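Long-range contacts in aminopeptidase N (PDB 5DLL), which removes N-terminal amino acids, preferably alanine, from peptides by zinc-dependent hydrolysis and probably helps to degrade intracellular peptides left by protein breakdown: residues H404-E409 with R443-F448; G506-E511 with K560-A565; K746-Q751 with Y781-G786; M828-Y833 with M840-L845. All coordinates share one frame; numbering follows the deposited sequence.

Contact 1 of 4, residues H404-E409 with R443-F448; sequences HTLLGE and RDFSLF
Leu406 and Arg443 bury the most surface here, with Leu407 next, at a place where a long helix of the M1 peptidase domain, 390-423, is met by the loop that follows helix 430-439. The side chains of Leu406 and Arg443 cross at about a right angle. Arg443 is stretched out from CG to NE, and that length brings the guanidinium to the helix backbone: it gives a hydrogen bond of 2.9 Å from Arg443 NH1 to Leu406 O. The bond is bent, 145° at the hydrogen, and NH1 sits above the carbonyl plane rather than on a lone pair. From the same guanidinium, NH2 forms a salt bridge with Glu515, so one arginine links the helix backbone to strand 508-516 of the Ig-like domain.

The two branches of Leu406 part company. Leu406 CD2 lies against the guanidinium, 4.0 Å from Arg443 NH2. Leu406 CD1 goes to the aromatic side, 3.9 Å from Phe445 CE1, and it also touches Phe448 CD1. Both phenylalanines are buried; Phe448 also packs on Ile399, Met402 and Ile403 of the same helix, and Phe445 on Val434 and Ala438 of helix 430-439. The two rings thus pack the loop against both helices.

Leu407 has CG beside its backbone N (chi1 -63°), and its CD2 is carried to the rim of Phe445. Leu407 CD2 serves two neighbours at once: it lies in the ring plane at the edge, 3.8 Å from Phe445 CZ, and equally 3.8 Å from Arg443 NH1.

Contact 2 of 4, residues G506-E511 with K560-A565; sequences GKNIAE and KYDNNA
Gly506 sets its CA over one face of the Tyr561 ring where the Ig-like domain meets the first helix of the C-terminal helical domain, in the turn that leads into strand 508-516. Gly506 CA is 3.8 Å from the centroid of the Tyr561 ring, a CH-pi contact; Lys560 CG covers the opposite face.

Asn508 comes next and faces the end of helix 552-561 with both ends of its amide. Asn508 ND2 gives a weak hydrogen bond to Tyr561 O (3.2 Å). Asn508 OD1 takes a weak but straight one from Asn563 N (3.3 Å, 171°). Asn508 OD1 also has a weak bond from Arg538, whose guanidinium forms salt bridges with Asp562 and Glu511, so one arginine is shared between the two carboxylates across the interface. Asp562 in turn bonds Ser535 and closes an Asx turn onto Asn564 N.

Beyond the corner at Ala510, the side chains of Glu511 and Asn563 cross at about a right angle. Asn563 keeps CG beside its backbone N (chi1 -78°), which helps to point its amide at the glutamate. Asn563 ND2 donates within its own amide plane, reaching Glu511 OE2 from above the carboxylate plane at 2.9 Å.

Contact 3 of 4, residues K746-Q751 with Y781-G786; sequences KWLLSQ and YSLIGG
Leu749 and Ser782 bring two helices of the ARM-repeat-like C-terminal domain side by side, with CA atoms 4.7 Å apart. Segments 746-751 and 781-786, of helices 741-752 and 777-788, run nearly parallel, their axes 7.6 Å apart at closest and inclined by 15°, with helix 759-767 between them in the sequence. No hydrogen bond joins these two segments.

Polar groups find their partners on their own side or beyond. Gln751 NE2 bonds Trp747 O while lying over the centre of the indole, whose NE1 goes to Ile730 O; Lys746 makes a salt bridge with Asp299. The buried Ser782 turns its hydroxyl back to Asn778 O in its own helix, and its CB meets the leucine.

One kind of contact across the pair is apolar. Leu748 CB lies against Ser782 CB at 4.2 Å, and Leu748 CD2 touches Leu783 CD1. The Leu783 side chain also packs on Val763, Leu766 and Val767 of the intervening helix.

Close contact with the backbone is another kind. Leu749 CA rests 3.6 Å from Ser782 O. With CG anti to the backbone N (chi1 178°) and chi2 at 51°, Leu749 CD1 lies directly on Gly786 CA, 3.5 Å away.

Contact 4 of 4, residues M828-Y833 with M840-L845; sequences MSWKRY and MMKNAL
Trp830 holds its CG between its own backbone N and carbonyl carbon (chi1 62°), and this turns the indole toward Lys842. The lysine, bent at chi3 (78°), follows the ring: CG and CD lie along one face, and Lys842 NZ ends over it, 4.2 Å from the centroid of the six-membered ring of Trp830. That is a cation-pi contact, with a CH-pi contact from Lys842 CD beside it. Lys831 CG covers the opposite face, so the indole is held between two aliphatic chains. Its NE1 is satisfied by Ser864 O of helix 855-866.

At the five-membered end of the indole, Trp830 CD1 meets Leu845 CD1 at 3.7 Å, the two side chains crossing at about a right angle. Leu845 CD2 in turn touches Met828 CG, and both residues also pack on Ser864.

Met841 is extended beyond CG, which carries it past Trp830 to Tyr833. Met841 CB packs on Trp830 CB at 3.8 Å, and Met841 SD comes 3.6 Å from Trp830 CA. The terminal methyl, Met841 CE, then sits almost squarely over the middle of the tyrosine, 3.6 Å from the centroid of the Tyr833 ring and 6° off its normal, with the sulfur lying obliquely to it in a Met-aromatic contact. His795 also stacks with Tyr833.

Together these contacts fold the loop between helices 817-824 and 835-849 back onto the latter, with helix 855-866 also touching Met828 and Leu845, all within the ARM-repeat-like helical domain.

Followed from the N terminus, the four contacts come strictly in series; none nests in or crosses another. Contact 1 closes a mostly helical loop of 33 residues within the M1 peptidase domain and reaches the Ig-like domain. Contact 2 closes 48 residues and ties that Ig-like domain to the start of the C-terminal helical domain; its centre is about 24 Å from that of contact 1. Contacts 3 and 4 both lie within the helical domain, about 22 Å apart between centres: residues 746-751 and 781-786 join two helices separated in sequence by helix 759-767, whereas contact 4 closes only six residues near the C terminus.

Contact 1 of 4, residues H404-E409 with R443-F448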
loop_
_atom_site.group_PDB
_atom_site.type_symbol
_atom_site.label_atom_id
_atom_site.label_comp_id
_atom_site.label_asym_id
_atom_site.label_seq_id
_atom_site.Cartn_x
_atom_site.Cartn_y
_atom_site.Cartn_z
ATOM N N HIS A 404 14.994 12.411 -3.782
ATOM C CA HIS A 404 14.423 13.634 -3.229
ATOM C C HIS A 404 15.330 14.206 -2.134
ATOM O O HIS A 404 15.571 15.410 -2.090
ATOM C CB HIS A 404 13.024 13.366 -2.664
ATOM C CG HIS A 404 12.316 14.601 -2.204
ATOM N ND1 HIS A 404 12.576 15.199 -0.988
ATOM C CD2 HIS A 404 11.362 15.355 -2.796
ATOM C CE1 HIS A 404 11.812 16.267 -0.853
ATOM N NE2 HIS A 404 11.065 16.384 -1.935
ATOM N N THR A 405 15.827 13.331 -1.260
ATOM C CA THR A 405 16.729 13.720 -0.170
ATOM C C THR A 405 18.041 14.310 -0.700
ATOM O O THR A 405 18.531 15.315 -0.182
ATOM C CB THR A 405 17.043 12.511 0.744
ATOM O OG1 THR A 405 15.819 11.924 1.201
ATOM C CG2 THR A 405 17.865 12.922 1.952
ATOM N N LEU A 406 18.594 13.689 -1.740
ATOM C CA LEU A 406 19.854 14.138 -2.336
ATOM C C LEU A 406 19.738 15.471 -3.079
ATOM O O LEU A 406 20.646 16.299 -3.001
ATOM C CB LEU A 406 20.410 13.069 -3.282
ATOM C CG LEU A 406 20.971 11.815 -2.602
ATOM C CD1 LEU A 406 21.221 10.715 -3.623
ATOM C CD2 LEU A 406 22.246 12.125 -1.828
ATOM N N LEU A 407 18.633 15.677 -3.790
ATOM C CA LEU A 407 18.468 16.874 -4.628
ATOM C C LEU A 407 17.725 18.023 -3.951
ATOM O O LEU A 407 17.888 19.179 -4.345
ATOM C CB LEU A 407 17.715 16.521 -5.910
ATOM C CG LEU A 407 18.365 15.533 -6.872
ATOM C CD1 LEU A 407 17.363 15.202 -7.965
ATOM C CD2 LEU A 407 19.662 16.091 -7.454
ATOM N N GLY A 408 16.893 17.706 -2.960
ATOM C CA GLY A 408 15.974 18.686 -2.386
ATOM C C GLY A 408 14.782 18.874 -3.308
ATOM O O GLY A 408 14.818 18.459 -4.470
ATOM N N GLU A 409 13.729 19.506 -2.794
ATOM C CA GLU A 409 12.466 19.620 -3.527
ATOM C C GLU A 409 12.645 20.287 -4.888
ATOM O O GLU A 409 12.195 19.761 -5.904
ATOM C CB GLU A 409 11.426 20.384 -2.698
ATOM C CG GLU A 409 10.104 20.675 -3.414
ATOM C CD GLU A 409 9.212 19.455 -3.614
ATOM O OE1 GLU A 409 9.422 18.418 -2.950
ATOM O OE2 GLU A 409 8.276 19.543 -4.437
ATOM N N ARG A 443 24.439 16.456 -12.217
ATOM C CA ARG A 443 24.951 15.524 -11.216
ATOM C C ARG A 443 25.154 14.110 -11.770
ATOM O O ARG A 443 24.583 13.748 -12.804
ATOM C CB ARG A 443 23.981 15.489 -10.042
ATOM C CG ARG A 443 24.601 15.063 -8.733
ATOM C CD ARG A 443 23.775 15.588 -7.583
ATOM N NE ARG A 443 24.251 15.086 -6.304
ATOM C CZ ARG A 443 23.715 15.403 -5.130
ATOM N NH1 ARG A 443 22.673 16.233 -5.065
ATOM N NH2 ARG A 443 24.221 14.887 -4.015
ATOM N N ASP A 444 25.977 13.324 -11.073
ATOM C CA ASP A 444 26.310 11.959 -11.484
ATOM C C ASP A 444 25.737 10.935 -10.498
ATOM O O ASP A 444 26.222 10.815 -9.367
ATOM C CB ASP A 444 27.833 11.794 -11.590
ATOM C CG ASP A 444 28.238 10.496 -12.274
ATOM O OD1 ASP A 444 27.674 10.176 -13.342
ATOM O OD2 ASP A 444 29.130 9.797 -11.747
ATOM N N PHE A 445 24.709 10.205 -10.942
ATOM C CA PHE A 445 24.080 9.144 -10.148
ATOM C C PHE A 445 24.368 7.753 -10.729
ATOM O O PHE A 445 23.469 6.921 -10.827
ATOM C CB PHE A 445 22.559 9.354 -10.077
ATOM C CG PHE A 445 22.131 10.543 -9.258
ATOM C CD1 PHE A 445 22.577 10.709 -7.953
ATOM C CD2 PHE A 445 21.240 11.472 -9.779
ATOM C CE1 PHE A 445 22.167 11.796 -7.198
ATOM C CE2 PHE A 445 20.824 12.559 -9.029
ATOM C CZ PHE A 445 21.288 12.722 -7.737
ATOM N N SER A 446 25.615 7.495 -11.109
ATOM C CA SER A 446 25.991 6.185 -11.646
ATOM C C SER A 446 26.030 5.126 -10.546
ATOM O O SER A 446 25.566 4.004 -10.748
ATOM C CB SER A 446 27.342 6.250 -12.368
ATOM O OG SER A 446 27.194 6.810 -13.661
ATOM N N LEU A 447 26.585 5.491 -9.391
ATOM C CA LEU A 447 26.688 4.582 -8.247
ATOM C C LEU A 447 25.328 4.351 -7.596
ATOM O O LEU A 447 25.069 3.289 -7.026
ATOM C CB LEU A 447 27.661 5.137 -7.201
ATOM C CG LEU A 447 28.151 4.138 -6.147
ATOM C CD1 LEU A 447 29.184 3.179 -6.733
ATOM C CD2 LEU A 447 28.723 4.876 -4.948
ATOM N N PHE A 448 24.466 5.358 -7.667
ATOM C CA PHE A 448 23.123 5.242 -7.126
ATOM C C PHE A 448 22.288 4.186 -7.866
ATOM O O PHE A 448 21.450 3.524 -7.255
ATOM C CB PHE A 448 22.427 6.598 -7.179
ATOM C CG PHE A 448 21.089 6.609 -6.515
ATOM C CD1 PHE A 448 20.990 6.745 -5.143
ATOM C CD2 PHE A 448 19.929 6.471 -7.260
ATOM C CE1 PHE A 448 19.757 6.751 -4.521
ATOM C CE2 PHE A 448 18.691 6.475 -6.644
ATOM C CZ PHE A 448 18.606 6.616 -5.272
#

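Contact 2 of 4, residues G506-E511 with K560-A565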
loop_
_atom_site.group_PDB
_atom_site.type_symbol
_atom_site.label_atom_id
_atom_site.label_comp_id
_atom_site.label_asym_id
_atom_site.label_seq_id
_atom_site.Cartn_x
_atom_site.Cartn_y
_atom_site.Cartn_z
ATOM N N GLY A 506 21.438 22.035 23.645
ATOM C CA GLY A 506 20.244 21.614 22.919
ATOM C C GLY A 506 20.089 22.258 21.550
ATOM O O GLY A 506 19.122 21.973 20.841
ATOM N N LYS A 507 21.023 23.134 21.174
ATOM C CA LYS A 507 21.006 23.769 19.856
ATOM C C LYS A 507 21.361 22.744 18.781
ATOM O O LYS A 507 22.185 21.857 19.016
ATOM C CB LYS A 507 21.980 24.941 19.815
ATOM N N ASN A 508 20.736 22.865 17.612
ATOM C CA ASN A 508 21.008 21.956 16.496
ATOM C C ASN A 508 22.022 22.537 15.516
ATOM O O ASN A 508 21.733 23.492 14.793
ATOM C CB ASN A 508 19.720 21.581 15.768
ATOM C CG ASN A 508 19.017 20.404 16.410
ATOM O OD1 ASN A 508 18.645 19.448 15.736
ATOM N ND2 ASN A 508 18.847 20.462 17.722
ATOM N N ILE A 509 23.207 21.932 15.499
ATOM C CA ILE A 509 24.343 22.428 14.733
ATOM C C ILE A 509 24.621 21.520 13.538
ATOM O O ILE A 509 24.288 20.334 13.559
ATOM C CB ILE A 509 25.612 22.474 15.619
ATOM C CG1 ILE A 509 25.306 23.116 16.981
ATOM C CG2 ILE A 509 26.750 23.203 14.911
ATOM C CD1 ILE A 509 24.678 24.494 16.906
ATOM N N ALA A 510 25.228 22.094 12.499
ATOM C CA ALA A 510 25.762 21.336 11.364
ATOM C C ALA A 510 24.700 20.525 10.613
ATOM O O ALA A 510 24.978 19.428 10.127
ATOM C CB ALA A 510 26.898 20.430 11.828
ATOM N N GLU A 511 23.495 21.081 10.506
ATOM C CA GLU A 511 22.383 20.395 9.856
ATOM C C GLU A 511 22.559 20.352 8.335
ATOM O O GLU A 511 22.530 21.388 7.663
ATOM C CB GLU A 511 21.053 21.065 10.208
ATOM C CG GLU A 511 20.693 21.003 11.685
ATOM C CD GLU A 511 19.245 21.380 11.940
ATOM O OE1 GLU A 511 18.796 22.424 11.426
ATOM O OE2 GLU A 511 18.549 20.630 12.654
ATOM N N LYS A 560 14.741 14.926 23.709
ATOM C CA LYS A 560 14.440 16.231 24.301
ATOM C C LYS A 560 14.659 17.428 23.354
ATOM O O LYS A 560 13.805 18.315 23.277
ATOM C CB LYS A 560 15.263 16.415 25.583
ATOM C CG LYS A 560 14.801 17.557 26.474
ATOM C CD LYS A 560 15.617 17.613 27.758
ATOM C CE LYS A 560 15.392 18.914 28.516
ATOM N NZ LYS A 560 14.037 18.988 29.124
ATOM N N TYR A 561 15.786 17.445 22.638
ATOM C CA TYR A 561 16.243 18.652 21.922
ATOM C C TYR A 561 16.288 18.580 20.387
ATOM O O TYR A 561 16.446 19.618 19.739
ATOM C CB TYR A 561 17.641 19.048 22.421
ATOM C CG TYR A 561 17.695 19.511 23.862
ATOM C CD1 TYR A 561 17.108 20.713 24.253
ATOM C CD2 TYR A 561 18.358 18.760 24.833
ATOM C CE1 TYR A 561 17.165 21.146 25.569
ATOM C CE2 TYR A 561 18.419 19.186 26.151
ATOM C CZ TYR A 561 17.823 20.379 26.513
ATOM O OH TYR A 561 17.881 20.804 27.820
ATOM N N ASP A 562 16.168 17.385 19.807
ATOM C CA ASP A 562 16.320 17.214 18.352
ATOM C C ASP A 562 15.171 17.867 17.574
ATOM O O ASP A 562 14.001 17.687 17.915
ATOM C CB ASP A 562 16.408 15.719 18.001
ATOM C CG ASP A 562 16.827 15.458 16.547
ATOM O OD1 ASP A 562 16.888 16.403 15.730
ATOM O OD2 ASP A 562 17.095 14.283 16.218
ATOM N N ASN A 563 15.520 18.626 16.532
ATOM C CA ASN A 563 14.532 19.207 15.619
ATOM C C ASN A 563 13.698 18.133 14.927
ATOM O O ASN A 563 12.484 18.282 14.786
ATOM C CB ASN A 563 15.213 20.068 14.545
ATOM C CG ASN A 563 15.642 21.435 15.060
ATOM O OD1 ASN A 563 14.954 22.055 15.873
ATOM N ND2 ASN A 563 16.772 21.924 14.563
ATOM N N ASN A 564 14.365 17.060 14.500
ATOM C CA ASN A 564 13.738 15.993 13.714
ATOM C C ASN A 564 12.719 15.173 14.507
ATOM O O ASN A 564 13.091 14.353 15.344
ATOM C CB ASN A 564 14.809 15.058 13.139
ATOM C CG ASN A 564 14.253 14.093 12.112
ATOM O OD1 ASN A 564 14.331 12.876 12.276
ATOM N ND2 ASN A 564 13.688 14.633 11.041
ATOM N N ALA A 565 11.438 15.398 14.221
ATOM C CA ALA A 565 10.340 14.679 14.877
ATOM C C ALA A 565 10.482 13.155 14.803
ATOM O O ALA A 565 10.169 12.451 15.765
ATOM C CB ALA A 565 9.003 15.103 14.277
#

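Contact 3 of 4, residues K746-Q751 with Y781-G786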
loop_
_atom_site.group_PDB
_atom_site.type_symbol
_atom_site.label_atom_id
_atom_site.label_comp_id
_atom_site.label_asym_id
_atom_site.label_seq_id
_atom_site.Cartn_x
_atom_site.Cartn_y
_atom_site.Cartn_z
ATOM N N LYS A 746 -15.832 -4.687 12.628
ATOM C CA LYS A 746 -15.054 -4.034 13.678
ATOM C C LYS A 746 -15.485 -4.521 15.065
ATOM O O LYS A 746 -14.667 -4.616 15.981
ATOM C CB LYS A 746 -15.195 -2.513 13.575
ATOM C CG LYS A 746 -14.703 -1.943 12.250
ATOM C CD LYS A 746 -14.606 -0.426 12.274
ATOM C CE LYS A 746 -13.973 0.100 10.995
ATOM N NZ LYS A 746 -13.415 1.468 11.170
ATOM N N TRP A 747 -16.772 -4.826 15.208
ATOM C CA TRP A 747 -17.304 -5.415 16.435
ATOM C C TRP A 747 -16.659 -6.777 16.719
ATOM O O TRP A 747 -16.301 -7.081 17.863
ATOM C CB TRP A 747 -18.822 -5.538 16.320
ATOM C CG TRP A 747 -19.509 -6.097 17.519
ATOM C CD1 TRP A 747 -19.655 -5.501 18.743
ATOM C CD2 TRP A 747 -20.182 -7.355 17.601
ATOM N NE1 TRP A 747 -20.365 -6.321 19.587
ATOM C CE2 TRP A 747 -20.704 -7.465 18.911
ATOM C CE3 TRP A 747 -20.389 -8.407 16.698
ATOM C CZ2 TRP A 747 -21.419 -8.587 19.338
ATOM C CZ3 TRP A 747 -21.100 -9.516 17.121
ATOM C CH2 TRP A 747 -21.606 -9.598 18.433
ATOM N N LEU A 748 -16.501 -7.581 15.671
ATOM C CA LEU A 748 -15.838 -8.881 15.780
ATOM C C LEU A 748 -14.357 -8.709 16.102
ATOM O O LEU A 748 -13.840 -9.326 17.037
ATOM C CB LEU A 748 -15.981 -9.672 14.475
ATOM C CG LEU A 748 -17.396 -10.082 14.055
ATOM C CD1 LEU A 748 -17.419 -10.498 12.592
ATOM C CD2 LEU A 748 -17.927 -11.199 14.943
ATOM N N LEU A 749 -13.686 -7.865 15.323
ATOM C CA LEU A 749 -12.258 -7.606 15.499
ATOM C C LEU A 749 -11.951 -7.126 16.905
ATOM O O LEU A 749 -10.990 -7.576 17.510
ATOM C CB LEU A 749 -11.768 -6.573 14.481
ATOM C CG LEU A 749 -10.297 -6.138 14.544
ATOM C CD1 LEU A 749 -9.351 -7.327 14.560
ATOM C CD2 LEU A 749 -9.972 -5.227 13.369
ATOM N N SER A 750 -12.776 -6.217 17.421
ATOM C CA SER A 750 -12.582 -5.669 18.767
ATOM C C SER A 750 -12.663 -6.756 19.827
ATOM O O SER A 750 -11.835 -6.800 20.740
ATOM C CB SER A 750 -13.621 -4.585 19.069
ATOM O OG SER A 750 -13.408 -3.440 18.268
ATOM N N GLN A 751 -13.662 -7.626 19.703
ATOM C CA GLN A 751 -13.812 -8.761 20.614
ATOM C C GLN A 751 -12.632 -9.727 20.489
ATOM O O GLN A 751 -12.077 -10.171 21.498
ATOM C CB GLN A 751 -15.129 -9.489 20.353
ATOM C CG GLN A 751 -16.345 -8.762 20.896
ATOM C CD GLN A 751 -17.645 -9.320 20.351
ATOM O OE1 GLN A 751 -18.424 -9.937 21.079
ATOM N NE2 GLN A 751 -17.877 -9.121 19.056
ATOM N N TYR A 781 -11.185 -12.406 8.214
ATOM C CA TYR A 781 -10.032 -11.557 8.565
ATOM C C TYR A 781 -10.292 -10.783 9.852
ATOM O O TYR A 781 -9.370 -10.507 10.622
ATOM C CB TYR A 781 -9.688 -10.574 7.436
ATOM C CG TYR A 781 -9.508 -11.212 6.073
ATOM C CD1 TYR A 781 -8.907 -12.464 5.932
ATOM C CD2 TYR A 781 -9.926 -10.556 4.918
ATOM C CE1 TYR A 781 -8.742 -13.045 4.687
ATOM C CE2 TYR A 781 -9.763 -11.131 3.665
ATOM C CZ TYR A 781 -9.171 -12.375 3.557
ATOM O OH TYR A 781 -9.005 -12.953 2.320
ATOM N N SER A 782 -11.555 -10.432 10.072
ATOM C CA SER A 782 -11.964 -9.748 11.291
ATOM C C SER A 782 -11.818 -10.650 12.506
ATOM O O SER A 782 -11.059 -10.337 13.420
ATOM C CB SER A 782 -13.414 -9.273 11.177
ATOM O OG SER A 782 -13.546 -8.330 10.131
ATOM N N LEU A 783 -12.540 -11.769 12.508
ATOM C CA LEU A 783 -12.606 -12.631 13.684
ATOM C C LEU A 783 -11.364 -13.505 13.841
ATOM O O LEU A 783 -10.730 -13.497 14.898
ATOM C CB LEU A 783 -13.854 -13.515 13.642
ATOM C CG LEU A 783 -14.102 -14.331 14.918
ATOM C CD1 LEU A 783 -14.404 -13.414 16.095
ATOM C CD2 LEU A 783 -15.226 -15.333 14.711
ATOM N N ILE A 784 -11.027 -14.262 12.796
ATOM C CA ILE A 784 -9.937 -15.236 12.882
ATOM C C ILE A 784 -8.575 -14.550 12.751
ATOM O O ILE A 784 -7.681 -14.780 13.567
ATOM C CB ILE A 784 -10.073 -16.356 11.825
ATOM C CG1 ILE A 784 -11.463 -17.019 11.895
ATOM C CG2 ILE A 784 -8.963 -17.391 11.995
ATOM C CD1 ILE A 784 -11.858 -17.553 13.257
ATOM N N GLY A 785 -8.423 -13.709 11.729
ATOM C CA GLY A 785 -7.202 -12.918 11.547
ATOM C C GLY A 785 -6.985 -11.928 12.679
ATOM O O GLY A 785 -5.848 -11.631 13.043
ATOM N N GLY A 786 -8.084 -11.416 13.228
ATOM C CA GLY A 786 -8.045 -10.562 14.409
ATOM C C GLY A 786 -7.597 -11.290 15.663
ATOM O O GLY A 786 -6.931 -10.702 16.511
#

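Contact 4 of 4, residues M828-Y833 with M840-L845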
loop_
_atom_site.group_PDB
_atom_site.type_symbol
_atom_site.label_atom_id
_atom_site.label_comp_id
_atom_site.label_asym_id
_atom_site.label_seq_id
_atom_site.Cartn_x
_atom_site.Cartn_y
_atom_site.Cartn_z
ATOM N N MET A 828 2.815 -20.572 10.606
ATOM C CA MET A 828 4.013 -20.889 9.822
ATOM C C MET A 828 5.275 -20.134 10.264
ATOM O O MET A 828 6.321 -20.259 9.627
ATOM C CB MET A 828 3.737 -20.636 8.334
ATOM C CG MET A 828 2.417 -21.237 7.858
ATOM S SD MET A 828 2.143 -21.328 6.072
ATOM C CE MET A 828 2.928 -19.825 5.487
ATOM N N SER A 829 5.183 -19.373 11.356
ATOM C CA SER A 829 6.338 -18.657 11.919
ATOM C C SER A 829 7.124 -19.468 12.965
ATOM O O SER A 829 8.099 -18.976 13.523
ATOM C CB SER A 829 5.875 -17.342 12.548
ATOM O OG SER A 829 5.236 -16.529 11.588
ATOM N N TRP A 830 6.700 -20.705 13.211
ATOM C CA TRP A 830 7.281 -21.590 14.237
ATOM C C TRP A 830 8.821 -21.562 14.425
ATOM O O TRP A 830 9.309 -21.834 15.524
ATOM C CB TRP A 830 6.811 -23.034 13.981
ATOM C CG TRP A 830 7.255 -23.592 12.658
ATOM C CD1 TRP A 830 6.553 -23.593 11.486
ATOM C CD2 TRP A 830 8.508 -24.228 12.374
ATOM N NE1 TRP A 830 7.293 -24.192 10.491
ATOM C CE2 TRP A 830 8.498 -24.588 11.011
ATOM C CE3 TRP A 830 9.639 -24.527 13.142
ATOM C CZ2 TRP A 830 9.577 -25.238 10.403
ATOM C CZ3 TRP A 830 10.708 -25.168 12.536
ATOM C CH2 TRP A 830 10.670 -25.518 11.182
ATOM N N LYS A 831 9.579 -21.256 13.369
ATOM C CA LYS A 831 11.037 -21.088 13.486
ATOM C C LYS A 831 11.459 -20.002 14.485
ATOM O O LYS A 831 12.507 -20.113 15.120
ATOM C CB LYS A 831 11.661 -20.758 12.126
ATOM C CG LYS A 831 11.866 -21.958 11.223
ATOM C CD LYS A 831 12.734 -21.599 10.028
ATOM C CE LYS A 831 13.183 -22.840 9.277
ATOM N NZ LYS A 831 14.178 -22.505 8.223
ATOM N N ARG A 832 10.641 -18.961 14.612
ATOM C CA ARG A 832 10.976 -17.781 15.410
ATOM C C ARG A 832 10.826 -17.983 16.926
ATOM O O ARG A 832 11.362 -17.190 17.705
ATOM C CB ARG A 832 10.084 -16.600 14.986
ATOM C CG ARG A 832 10.181 -16.174 13.518
ATOM C CD ARG A 832 11.362 -15.254 13.224
ATOM N NE ARG A 832 11.391 -14.084 14.107
ATOM C CZ ARG A 832 12.212 -13.920 15.147
ATOM N NH1 ARG A 832 13.117 -14.841 15.467
ATOM N NH2 ARG A 832 12.125 -12.815 15.879
ATOM N N TYR A 833 10.112 -19.032 17.339
ATOM C CA TYR A 833 9.650 -19.171 18.728
ATOM C C TYR A 833 10.426 -20.186 19.556
ATOM O O TYR A 833 11.186 -20.992 19.021
ATOM C CB TYR A 833 8.155 -19.521 18.741
ATOM C CG TYR A 833 7.290 -18.389 18.231
ATOM C CD1 TYR A 833 7.157 -18.150 16.864
ATOM C CD2 TYR A 833 6.626 -17.541 19.113
ATOM C CE1 TYR A 833 6.378 -17.108 16.390
ATOM C CE2 TYR A 833 5.842 -16.495 18.648
ATOM C CZ TYR A 833 5.724 -16.284 17.287
ATOM O OH TYR A 833 4.954 -15.250 16.819
ATOM N N MET A 840 4.039 -26.728 19.377
ATOM C CA MET A 840 2.576 -26.679 19.326
ATOM C C MET A 840 2.065 -26.099 18.004
ATOM O O MET A 840 0.965 -26.440 17.551
ATOM C CB MET A 840 2.019 -25.909 20.525
ATOM C CG MET A 840 2.171 -26.681 21.830
ATOM S SD MET A 840 1.418 -25.909 23.274
ATOM C CE MET A 840 2.623 -24.647 23.660
ATOM N N MET A 841 2.874 -25.240 17.388
ATOM C CA MET A 841 2.585 -24.705 16.058
ATOM C C MET A 841 2.768 -25.772 14.984
ATOM O O MET A 841 1.963 -25.866 14.066
ATOM C CB MET A 841 3.493 -23.504 15.748
ATOM C CG MET A 841 3.133 -22.228 16.493
ATOM S SD MET A 841 4.241 -20.859 16.094
ATOM C CE MET A 841 3.741 -19.664 17.319
ATOM N N LYS A 842 3.838 -26.559 15.095
ATOM C CA LYS A 842 4.105 -27.645 14.149
ATOM C C LYS A 842 3.048 -28.739 14.247
ATOM O O LYS A 842 2.499 -29.157 13.233
ATOM C CB LYS A 842 5.496 -28.240 14.373
ATOM C CG LYS A 842 6.626 -27.279 14.045
ATOM C CD LYS A 842 7.977 -27.975 13.994
ATOM C CE LYS A 842 8.163 -28.747 12.697
ATOM N NZ LYS A 842 9.594 -29.068 12.448
ATOM N N ASN A 843 2.766 -29.200 15.463
ATOM C CA ASN A 843 1.662 -30.134 15.698
ATOM C C ASN A 843 0.407 -29.698 14.951
ATOM O O ASN A 843 -0.238 -30.506 14.286
ATOM C CB ASN A 843 1.327 -30.234 17.188
ATOM C CG ASN A 843 2.411 -30.917 17.995
ATOM O OD1 ASN A 843 3.380 -31.434 17.449
ATOM N ND2 ASN A 843 2.251 -30.914 19.313
ATOM N N ALA A 844 0.081 -28.414 15.063
ATOM C CA ALA A 844 -1.083 -27.836 14.388
ATOM C C ALA A 844 -0.948 -27.855 12.867
ATOM O O ALA A 844 -1.924 -28.107 12.170
ATOM C CB ALA A 844 -1.338 -26.414 14.881
ATOM N N LEU A 845 0.247 -27.574 12.356
ATOM C CA LEU A 845 0.503 -27.688 10.919
ATOM C C LEU A 845 0.390 -29.141 10.449
ATOM O O LEU A 845 -0.209 -29.415 9.414
ATOM C CB LEU A 845 1.881 -27.123 10.558
ATOM C CG LEU A 845 2.019 -25.599 10.625
ATOM C CD1 LEU A 845 3.456 -25.187 10.339
ATOM C CD2 LEU A 845 1.061 -24.912 9.661
#